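Local coordinates for aromatic amino acid aminotransferase I (Candida albicans WO-1, PDB 6HNU), which probably transfers amino groups from aromatic amino acids to 2-oxoglutarate, using pyridoxal 5'-phosphate as cofactor, at residues Ala60-Gly72 against Lys346-Leu359. Residues are numbered along the deposited sequence; the frame is centred on the assembly and turned at random.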
loop_
_atom_site.group_PDB
_atom_site.type_symbol
_atom_site.label_atom_id
_atom_site.label_comp_id
_atom_site.label_asym_id
_atom_site.label_seq_id
_atom_site.Cartn_x
_atom_site.Cartn_y
_atom_site.Cartn_z
ATOM N N ALA B 60 15.749 -0.316 17.158
ATOM C CA ALA B 60 16.566 0.402 16.169
ATOM C C ALA B 60 17.587 1.290 16.885
ATOM O O ALA B 60 17.289 1.806 17.970
ATOM C CB ALA B 60 15.692 1.216 15.258
ATOM N N ASP B 61 18.754 1.471 16.262
ATOM C CA ASP B 61 19.771 2.437 16.713
ATOM C C ASP B 61 19.630 3.666 15.833
ATOM O O ASP B 61 19.603 3.496 14.592
ATOM C CB ASP B 61 21.156 1.818 16.632
ATOM C CG ASP B 61 21.417 0.739 17.665
ATOM O OD1 ASP B 61 20.526 0.482 18.545
ATOM O OD2 ASP B 61 22.526 0.184 17.577
ATOM N N ILE B 62 19.451 4.833 16.457
ATOM C CA ILE B 62 19.155 6.113 15.770
ATOM C C ILE B 62 20.065 7.199 16.316
ATOM O O ILE B 62 20.592 7.065 17.421
ATOM C CB ILE B 62 17.662 6.448 15.939
ATOM C CG1 ILE B 62 17.332 6.911 17.357
ATOM C CG2 ILE B 62 16.847 5.218 15.519
ATOM C CD1 ILE B 62 15.842 7.174 17.593
ATOM N N PRO B 63 20.277 8.289 15.555
ATOM C CA PRO B 63 21.086 9.410 16.048
ATOM C C PRO B 63 20.370 10.228 17.128
ATOM O O PRO B 63 19.145 10.020 17.316
ATOM C CB PRO B 63 21.400 10.212 14.772
ATOM C CG PRO B 63 20.265 9.891 13.836
ATOM C CD PRO B 63 19.892 8.450 14.138
ATOM N N THR B 64 21.118 11.115 17.818
ATOM C CA THR B 64 20.636 11.841 19.022
ATOM C C THR B 64 20.556 13.333 18.734
ATOM O O THR B 64 21.500 13.936 18.231
ATOM C CB THR B 64 21.491 11.531 20.261
ATOM O OG1 THR B 64 22.843 11.889 19.966
ATOM C CG2 THR B 64 21.403 10.069 20.641
ATOM N N PRO B 65 19.412 13.984 19.042
ATOM C CA PRO B 65 19.333 15.423 18.948
ATOM C C PRO B 65 20.422 16.012 19.842
ATOM O O PRO B 65 20.701 15.435 20.896
ATOM C CB PRO B 65 17.948 15.754 19.478
ATOM C CG PRO B 65 17.149 14.477 19.320
ATOM C CD PRO B 65 18.162 13.375 19.521
ATOM N N SER B 66 21.013 17.146 19.440
ATOM C CA SER B 66 20.550 18.013 18.372
ATOM C C SER B 66 21.314 17.763 17.065
ATOM O O SER B 66 21.267 18.658 16.186
ATOM C CB SER B 66 20.654 19.459 18.808
ATOM O OG SER B 66 19.773 19.690 19.904
ATOM N N PHE B 67 21.966 16.607 16.910
ATOM C CA PHE B 67 22.705 16.223 15.669
ATOM C C PHE B 67 23.815 17.261 15.433
ATOM O O PHE B 67 24.093 17.649 14.269
ATOM C CB PHE B 67 21.750 16.074 14.476
ATOM C CG PHE B 67 20.456 15.404 14.858
ATOM C CD1 PHE B 67 20.393 14.031 15.084
ATOM C CD2 PHE B 67 19.288 16.142 14.972
ATOM C CE1 PHE B 67 19.213 13.433 15.503
ATOM C CE2 PHE B 67 18.109 15.532 15.361
ATOM C CZ PHE B 67 18.072 14.182 15.623
ATOM N N SER B 68 24.518 17.618 16.517
ATOM C CA SER B 68 25.591 18.653 16.487
ATOM C C SER B 68 26.703 18.243 15.503
ATOM O O SER B 68 27.348 19.145 14.950
ATOM C CB SER B 68 26.150 18.922 17.864
ATOM O OG SER B 68 26.719 17.745 18.411
ATOM N N GLY B 69 26.873 16.946 15.247
ATOM C CA GLY B 69 27.867 16.416 14.293
ATOM C C GLY B 69 27.384 16.508 12.851
ATOM O O GLY B 69 28.165 16.140 11.961
ATOM N N GLY B 70 26.166 17.012 12.612
ATOM C CA GLY B 70 25.519 16.944 11.292
ATOM C C GLY B 70 24.693 15.677 11.175
ATOM O O GLY B 70 25.030 14.677 11.835
ATOM N N ILE B 71 23.597 15.712 10.408
ATOM C CA ILE B 71 22.582 14.617 10.463
ATOM C C ILE B 71 23.156 13.349 9.830
ATOM O O ILE B 71 22.656 12.255 10.148
ATOM C CB ILE B 71 21.239 15.039 9.843
ATOM C CG1 ILE B 71 21.346 15.350 8.353
ATOM C CG2 ILE B 71 20.647 16.200 10.640
ATOM C CD1 ILE B 71 20.010 15.420 7.628
ATOM N N GLY B 72 24.198 13.502 9.017
ATOM C CA GLY B 72 24.933 12.403 8.387
ATOM C C GLY B 72 26.063 11.864 9.254
ATOM O O GLY B 72 26.752 10.928 8.789
ATOM N N LYS B 346 11.058 9.712 20.793
ATOM C CA LYS B 346 12.389 9.692 21.465
ATOM C C LYS B 346 13.071 11.045 21.206
ATOM O O LYS B 346 13.614 11.672 22.144
ATOM C CB LYS B 346 13.239 8.517 20.987
ATOM C CG LYS B 346 14.626 8.445 21.624
ATOM C CD LYS B 346 14.547 8.271 23.136
ATOM C CE LYS B 346 15.907 8.268 23.801
ATOM N NZ LYS B 346 15.763 8.154 25.272
ATOM N N TRP B 347 12.979 11.541 19.970
ATOM C CA TRP B 347 13.522 12.862 19.601
ATOM C C TRP B 347 12.662 13.967 20.199
ATOM O O TRP B 347 13.198 15.047 20.549
ATOM C CB TRP B 347 13.593 12.950 18.081
ATOM C CG TRP B 347 14.631 12.111 17.417
ATOM C CD1 TRP B 347 15.557 11.272 17.959
ATOM C CD2 TRP B 347 14.858 12.103 16.008
ATOM N NE1 TRP B 347 16.320 10.726 16.964
ATOM C CE2 TRP B 347 15.915 11.225 15.759
ATOM C CE3 TRP B 347 14.254 12.770 14.940
ATOM C CZ2 TRP B 347 16.401 10.993 14.464
ATOM C CZ3 TRP B 347 14.718 12.535 13.664
ATOM C CH2 TRP B 347 15.792 11.668 13.429
ATOM N N GLY B 348 11.360 13.709 20.301
ATOM C CA GLY B 348 10.333 14.716 20.605
ATOM C C GLY B 348 10.181 15.720 19.484
ATOM O O GLY B 348 10.959 15.701 18.504
ATOM N N HIS B 349 9.167 16.555 19.560
ATOM C CA HIS B 349 9.000 17.643 18.568
ATOM C C HIS B 349 10.285 18.464 18.492
ATOM O O HIS B 349 10.678 18.916 17.382
ATOM C CB HIS B 349 7.790 18.482 18.933
ATOM C CG HIS B 349 6.549 17.775 18.587
ATOM N ND1 HIS B 349 6.225 17.506 17.273
ATOM C CD2 HIS B 349 5.587 17.235 19.360
ATOM C CE1 HIS B 349 5.104 16.842 17.244
ATOM N NE2 HIS B 349 4.661 16.694 18.520
ATOM N N SER B 350 10.934 18.682 19.640
ATOM C CA SER B 350 12.146 19.522 19.665
ATOM C C SER B 350 13.211 18.873 18.780
ATOM O O SER B 350 13.869 19.581 18.019
ATOM C CB SER B 350 12.642 19.716 21.107
ATOM O OG SER B 350 13.678 20.679 21.136
ATOM N N GLY B 351 13.460 17.584 18.987
ATOM C CA GLY B 351 14.473 16.803 18.258
ATOM C C GLY B 351 14.124 16.697 16.787
ATOM O O GLY B 351 15.024 16.778 15.971
ATOM N N TYR B 352 12.848 16.529 16.459
ATOM C CA TYR B 352 12.444 16.399 15.032
ATOM C C TYR B 352 12.747 17.748 14.369
ATOM O O TYR B 352 13.286 17.790 13.258
ATOM C CB TYR B 352 10.976 15.983 14.908
ATOM C CG TYR B 352 10.553 15.676 13.492
ATOM C CD1 TYR B 352 11.282 14.786 12.720
ATOM C CD2 TYR B 352 9.390 16.216 12.953
ATOM C CE1 TYR B 352 10.906 14.495 11.420
ATOM C CE2 TYR B 352 8.998 15.923 11.657
ATOM C CZ TYR B 352 9.740 15.026 10.908
ATOM O OH TYR B 352 9.406 14.750 9.605
ATOM N N LEU B 353 12.406 18.854 15.031
ATOM C CA LEU B 353 12.767 20.187 14.498
ATOM C C LEU B 353 14.288 20.254 14.323
ATOM O O LEU B 353 14.713 20.791 13.302
ATOM C CB LEU B 353 12.233 21.275 15.421
ATOM C CG LEU B 353 10.731 21.475 15.399
ATOM C CD1 LEU B 353 10.329 22.480 16.477
ATOM C CD2 LEU B 353 10.236 21.925 14.023
ATOM N N ASP B 354 15.089 19.768 15.288
ATOM C CA ASP B 354 16.557 19.801 15.131
ATOM C C ASP B 354 16.933 19.045 13.848
ATOM O O ASP B 354 17.899 19.451 13.127
ATOM C CB ASP B 354 17.284 19.199 16.333
ATOM C CG ASP B 354 17.143 19.936 17.659
ATOM O OD1 ASP B 354 17.027 21.161 17.640
ATOM O OD2 ASP B 354 17.250 19.256 18.698
ATOM N N TRP B 355 16.276 17.913 13.616
ATOM C CA TRP B 355 16.565 17.073 12.443
ATOM C C TRP B 355 16.258 17.865 11.167
ATOM O O TRP B 355 17.103 17.867 10.231
ATOM C CB TRP B 355 15.789 15.760 12.514
ATOM C CG TRP B 355 16.017 14.927 11.300
ATOM C CD1 TRP B 355 15.254 14.880 10.169
ATOM C CD2 TRP B 355 17.132 14.072 11.083
ATOM N NE1 TRP B 355 15.783 13.982 9.291
ATOM C CE2 TRP B 355 16.947 13.483 9.807
ATOM C CE3 TRP B 355 18.225 13.678 11.863
ATOM C CZ2 TRP B 355 17.823 12.530 9.296
ATOM C CZ3 TRP B 355 19.093 12.737 11.348
ATOM C CH2 TRP B 355 18.907 12.176 10.081
ATOM N N LEU B 356 15.102 18.512 11.117
ATOM C CA LEU B 356 14.663 19.311 9.933
ATOM C C LEU B 356 15.584 20.522 9.731
ATOM O O LEU B 356 15.852 20.875 8.560
ATOM C CB LEU B 356 13.205 19.720 10.131
ATOM C CG LEU B 356 12.240 18.561 10.337
ATOM C CD1 LEU B 356 10.850 19.114 10.539
ATOM C CD2 LEU B 356 12.269 17.572 9.168
ATOM N N ILE B 357 16.158 21.087 10.808
ATOM C CA ILE B 357 17.096 22.236 10.697
ATOM C C ILE B 357 18.448 21.739 10.158
ATOM O O ILE B 357 19.051 22.423 9.314
ATOM C CB ILE B 357 17.170 22.940 12.075
ATOM C CG1 ILE B 357 15.890 23.744 12.309
ATOM C CG2 ILE B 357 18.420 23.803 12.200
ATOM C CD1 ILE B 357 15.629 24.035 13.753
ATOM N N GLY B 358 18.880 20.555 10.575
ATOM C CA GLY B 358 20.072 19.865 10.059
ATOM C C GLY B 358 19.877 19.520 8.584
ATOM O O GLY B 358 20.805 19.751 7.766
ATOM N N LEU B 359 18.688 19.043 8.222
ATOM C CA LEU B 359 18.353 18.722 6.811
ATOM C C LEU B 359 18.449 20.002 5.962
ATOM O O LEU B 359 19.099 19.945 4.906
ATOM C CB LEU B 359 16.976 18.054 6.794
ATOM C CG LEU B 359 16.521 17.437 5.476
ATOM C CD1 LEU B 359 17.457 16.322 5.031
ATOM C CD2 LEU B 359 15.099 16.885 5.615
HETATM O O HOH W 1 20.088 20.837 14.139
HETATM O O HOH W 2 23.337 18.543 9.393
#
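The indole nitrogen NE1 of Trp347 gives its hydrogen to the backbone O of Pro63 at 2.9 Å, in a bent bond (140° at the hydrogen) that leaves the acceptor tilted out of the indole plane. With CG anti to its own carbonyl carbon (chi1 -71°), the indole lies against the 60-72 segment: Ile62 CD1 and the Pro65 ring pack near its pyrrole part, and Phe67 drives its edge into the face of the six-membered ring, centroids 4.9 Å apart.

Phe67 is sandwiched. Pro65 CA covers one face, while the edge of Trp355 meets the other in a second T-shaped pair, the planes 82° apart; Gly351 O sits at the rim in the ring plane, 3.4 Å from Phe67 CE2. Trp355 is itself held between Trp347 CH2 on one face and Ile71 on the other, where Ile71 CB makes a CH-pi contact 3.8 Å from the six-membered-ring centroid. Trp355 NE1 hydrogen-bonds Val301 O, the residue following Lys300 of the cofactor pocket.

Glycines admit the loop closely: Pro65 CG comes within 3.7 Å of Gly351 CA, and Ile71 CG2 within 3.8 Å of Gly358 CA. Between these glycines, Asp354 sets CB beside the Phe67 edge and hydrogen-bonds His272 through OD1; a water joins Ile71 N to Gly358 O.

Ala60 and Asp61 extend a sheet into the second subunit, whose Pro54 packs on Ile62 and Pro63 and whose Tyr52 packs on Trp355. The aromatic cluster, with Ile62 on Trp347, fastens this interface strand and the loop after it to helix 334-377, the long helix that in fold-type I aminotransferases connects the large and small domains.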